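Local coordinates for putative Hit-like protein involved in cell-cycle regulation (Streptococcus mutans, PDB 3L7X), which is a zinc-binding member of the histidine triad (HIT) family that probably acts as a nucleotide hydrolase or transferase and may take part in cell-cycle regulation, at residues L115-N120 / V134-R139. Numbering follows the deposited sequence.
With NA (sodium ion), chain C.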
ATOM      1  N   LEU A 115       4.981   7.190   8.299  1.00 17.01           N
ATOM      2  CA  LEU A 115       3.642   6.631   8.036  1.00 18.18           C
ATOM      3  C   LEU A 115       3.821   5.310   7.331  1.00 16.61           C
ATOM      4  O   LEU A 115       4.615   5.183   6.371  1.00 15.38           O
ATOM      5  CB  LEU A 115       2.836   7.582   7.139  1.00 20.14           C
ATOM      6  CG  LEU A 115       1.323   7.177   7.020  1.00 21.60           C
ATOM      7  CD1 LEU A 115       0.503   8.288   7.518  1.00 30.72           C
ATOM      8  CD2 LEU A 115       1.065   7.025   5.572  1.00 22.36           C
ATOM      9  N   ASN A 116       3.020   4.296   7.757  1.00 16.23           N
ATOM     10  CA  ASN A 116       2.926   3.077   6.941  1.00 14.28           C
ATOM     11  C   ASN A 116       1.624   3.023   6.156  1.00 17.09           C
ATOM     12  O   ASN A 116       0.561   3.322   6.729  1.00 18.88           O
ATOM     13  CB  ASN A 116       2.972   1.812   7.786  1.00 15.62           C
ATOM     14  CG  ASN A 116       4.251   1.743   8.655  1.00 19.75           C
ATOM     15  OD1 ASN A 116       4.244   2.130   9.817  1.00 22.71           O
ATOM     16  ND2 ASN A 116       5.381   1.286   8.030  1.00 18.61           N
ATOM     17  N   ILE A 117       1.730   2.623   4.896  1.00 15.26           N
ATOM     18  CA  ILE A 117       0.534   2.398   4.039  1.00 15.01           C
ATOM     19  C   ILE A 117       0.388   0.913   3.840  1.00 17.34           C
ATOM     20  O   ILE A 117       1.362   0.259   3.383  1.00 16.07           O
ATOM     21  CB  ILE A 117       0.749   3.100   2.666  1.00 16.06           C
ATOM     22  CG1 ILE A 117       0.742   4.607   2.924  1.00 18.35           C
ATOM     23  CG2 ILE A 117      -0.422   2.724   1.700  1.00 18.29           C
ATOM     24  CD1 ILE A 117       1.144   5.420   1.671  1.00 20.11           C
ATOM     25  N   ILE A 118      -0.763   0.318   4.220  1.00 14.15           N
ATOM     26  CA  ILE A 118      -0.828  -1.155   4.226  1.00 15.80           C
ATOM     27  C   ILE A 118      -2.145  -1.645   3.661  1.00 14.05           C
ATOM     28  O   ILE A 118      -3.208  -1.098   4.017  1.00 15.53           O
ATOM     29  CB  ILE A 118      -0.745  -1.675   5.684  1.00 14.09           C
ATOM     30  CG1 ILE A 118       0.581  -1.194   6.304  1.00 18.07           C
ATOM     31  CG2 ILE A 118      -0.795  -3.216   5.775  1.00 18.26           C
ATOM     32  CD1 ILE A 118       0.648  -1.438   7.835  1.00 18.87           C
ATOM     33  N   ASN A 119      -2.058  -2.617   2.761  1.00 15.22           N
ATOM     34  CA  ASN A 119      -3.287  -3.300   2.291  1.00 15.16           C
ATOM     35  C   ASN A 119      -3.141  -4.779   2.533  1.00 16.34           C
ATOM     36  O   ASN A 119      -2.172  -5.394   2.082  1.00 16.46           O
ATOM     37  CB  ASN A 119      -3.568  -2.988   0.812  1.00 15.35           C
ATOM     38  CG  ASN A 119      -4.797  -3.719   0.326  1.00 16.96           C
ATOM     39  OD1 ASN A 119      -5.964  -3.411   0.743  1.00 21.40           O
ATOM     40  ND2 ASN A 119      -4.593  -4.677  -0.519  1.00 15.87           N
ATOM     41  N   ASN A 120      -4.139  -5.390   3.211  1.00 14.45           N
ATOM     42  CA  ASN A 120      -3.995  -6.794   3.570  1.00 16.05           C
ATOM     43  C   ASN A 120      -4.962  -7.610   2.700  1.00 15.95           C
ATOM     44  O   ASN A 120      -6.123  -7.238   2.573  1.00 18.70           O
ATOM     45  CB  ASN A 120      -4.419  -7.010   5.040  1.00 15.00           C
ATOM     46  CG  ASN A 120      -3.422  -6.370   6.005  1.00 15.84           C
ATOM     47  OD1 ASN A 120      -2.290  -6.093   5.571  1.00 16.26           O
ATOM     48  ND2 ASN A 120      -3.818  -6.077   7.230  1.00 19.86           N
ATOM     49  N   VAL A 134      -7.260   0.439   2.508  1.00 14.83           N
ATOM     50  CA  VAL A 134      -5.843   0.736   2.694  1.00 15.58           C
ATOM     51  C   VAL A 134      -5.643   1.424   3.997  1.00 14.17           C
ATOM     52  O   VAL A 134      -6.294   2.470   4.321  1.00 15.90           O
ATOM     53  CB  VAL A 134      -5.360   1.667   1.561  1.00 15.06           C
ATOM     54  CG1 VAL A 134      -3.798   1.933   1.718  1.00 12.94           C
ATOM     55  CG2 VAL A 134      -5.683   1.052   0.220  1.00 18.08           C
ATOM     56  N   HIS A 135      -4.795   0.834   4.848  1.00 14.52           N
ATOM     57  CA  HIS A 135      -4.541   1.467   6.156  1.00 15.12           C
ATOM     58  C   HIS A 135      -3.492   2.596   5.968  1.00 16.34           C
ATOM     59  O   HIS A 135      -2.515   2.388   5.263  1.00 17.15           O
ATOM     60  CB  HIS A 135      -3.811   0.521   7.089  1.00 14.80           C
ATOM     61  CG  HIS A 135      -4.596  -0.697   7.472  1.00 16.10           C
ATOM     62  ND1 HIS A 135      -5.173  -0.830   8.719  1.00 16.93           N
ATOM     63  CD2 HIS A 135      -4.868  -1.832   6.796  1.00 14.67           C
ATOM     64  CE1 HIS A 135      -5.790  -1.996   8.790  1.00 14.45           C
ATOM     65  NE2 HIS A 135      -5.618  -2.632   7.636  1.00 14.93           N
ATOM     66  N   LEU A 136      -3.731   3.731   6.624  1.00 13.72           N
ATOM     67  CA  LEU A 136      -2.657   4.793   6.764  1.00 15.21           C
ATOM     68  C   LEU A 136      -2.375   4.810   8.241  1.00 16.94           C
ATOM     69  O   LEU A 136      -3.259   5.123   9.025  1.00 18.06           O
ATOM     70  CB  LEU A 136      -3.171   6.150   6.301  1.00 16.55           C
ATOM     71  CG  LEU A 136      -3.793   6.186   4.896  1.00 19.68           C
ATOM     72  CD1 LEU A 136      -4.212   7.649   4.531  1.00 21.06           C
ATOM     73  CD2 LEU A 136      -2.870   5.665   3.849  1.00 20.88           C
ATOM     74  N   VAL A 137      -1.172   4.426   8.646  1.00 14.65           N
ATOM     75  CA  VAL A 137      -0.839   4.238  10.073  1.00 15.30           C
ATOM     76  C   VAL A 137       0.267   5.266  10.371  1.00 18.49           C
ATOM     77  O   VAL A 137       1.482   5.035  10.064  1.00 18.34           O
ATOM     78  CB  VAL A 137      -0.301   2.829  10.340  1.00 16.58           C
ATOM     79  CG1 VAL A 137       0.022   2.639  11.812  1.00 17.22           C
ATOM     80  CG2 VAL A 137      -1.311   1.741   9.855  1.00 17.57           C
ATOM     81  N   PRO A 138      -0.104   6.378  10.991  1.00 15.72           N
ATOM     82  CA  PRO A 138       0.954   7.362  11.386  1.00 18.36           C
ATOM     83  C   PRO A 138       1.911   6.722  12.374  1.00 19.34           C
ATOM     84  O   PRO A 138       1.527   5.891  13.241  1.00 18.09           O
ATOM     85  CB  PRO A 138       0.117   8.472  12.057  1.00 20.68           C
ATOM     86  CG  PRO A 138      -1.257   8.412  11.306  1.00 19.21           C
ATOM     87  CD  PRO A 138      -1.463   6.864  11.318  1.00 18.91           C
ATOM     88  N   ARG A 139       3.184   7.129  12.325  1.00 17.00           N
ATOM     89  CA  ARG A 139       4.187   6.555  13.185  1.00 20.71           C
ATOM     90  C   ARG A 139       4.883   7.725  13.953  1.00 24.04           C
ATOM     91  O   ARG A 139       5.048   8.841  13.425  1.00 21.31           O
ATOM     92  CB  ARG A 139       5.251   5.771  12.377  1.00 20.90           C
ATOM     93  CG  ARG A 139       4.650   4.575  11.572  1.00 21.18           C
ATOM     94  CD  ARG A 139       4.048   3.567  12.592  1.00 20.80           C
ATOM     95  NE  ARG A 139       5.094   3.044  13.530  1.00 23.40           N
ATOM     96  CZ  ARG A 139       5.922   2.036  13.243  1.00 25.59           C
ATOM     97  NH1 ARG A 139       5.938   1.446  12.033  1.00 21.10           N
ATOM     98  NH2 ARG A 139       6.760   1.609  14.176  1.00 32.52           N
TER
HETATM   99 NA    NA C 141      -6.897  -5.151   6.817  1.00 25.72          NA
HETATM  100  O   HOH W   1      -6.266  -6.497   8.945  1.00 22.30           O
HETATM  101  O   HOH W   2      -6.309  -4.098   4.214  1.00 16.85           O
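Arg139 folds down over the face that carries Asn116 and Val137, and its NH1 donates to Asn116 OD1 at 2.9 Å, with an N-H...O angle of 171°. The acceptor lies in the guanidinium plane, at its edge, whereas NH1 is somewhat tilted from the amide's own plane; the two planes stand 31° apart. In Arg139 the first torsion sets CG beside the backbone N, and bends at the second and third turn the guanidinium back to OD1. Both groups have second partners: NE forms a salt bridge with Asp144, and Asn116 ND2 bonds to Asn120 OD1 of the second subunit.

Strands 114-121 and 134-139 run antiparallel in the central sheet of the HIT fold, and the second carries the end of the predicted histidine triad motif. Their hydrogen-bonded pairs are Asn116 with Val137 and Ile118 with His135, the shortest bond being His135 N to Ile118 O at 2.6 Å. That carbonyl oxygen also sits at the edge of the imidazole, in its plane, 3.3 Å from CD2. His135 NE2 binds sodium at 2.9 Å; the same ion is bound by NE2 of His133, the predicted nucleotidylated residue. Two waters on the sodium accept hydrogen bonds, one from Asn120 N and the other from Asn120 ND2, so the ion ties the strands together.

On the opposite face Ile117 and Leu136 lie side by side, Ile117 CG1 3.9 Å from Leu136 CD2. Ile117 CG2 presses on Val134 CG1 at 3.5 Å, tighter than usual for carbons. Helix 99-110 packs on Val134, Leu136 and Pro138, while Ile117 meets Ala84 of the second subunit, whose strand pairs antiparallel with segment 115-120.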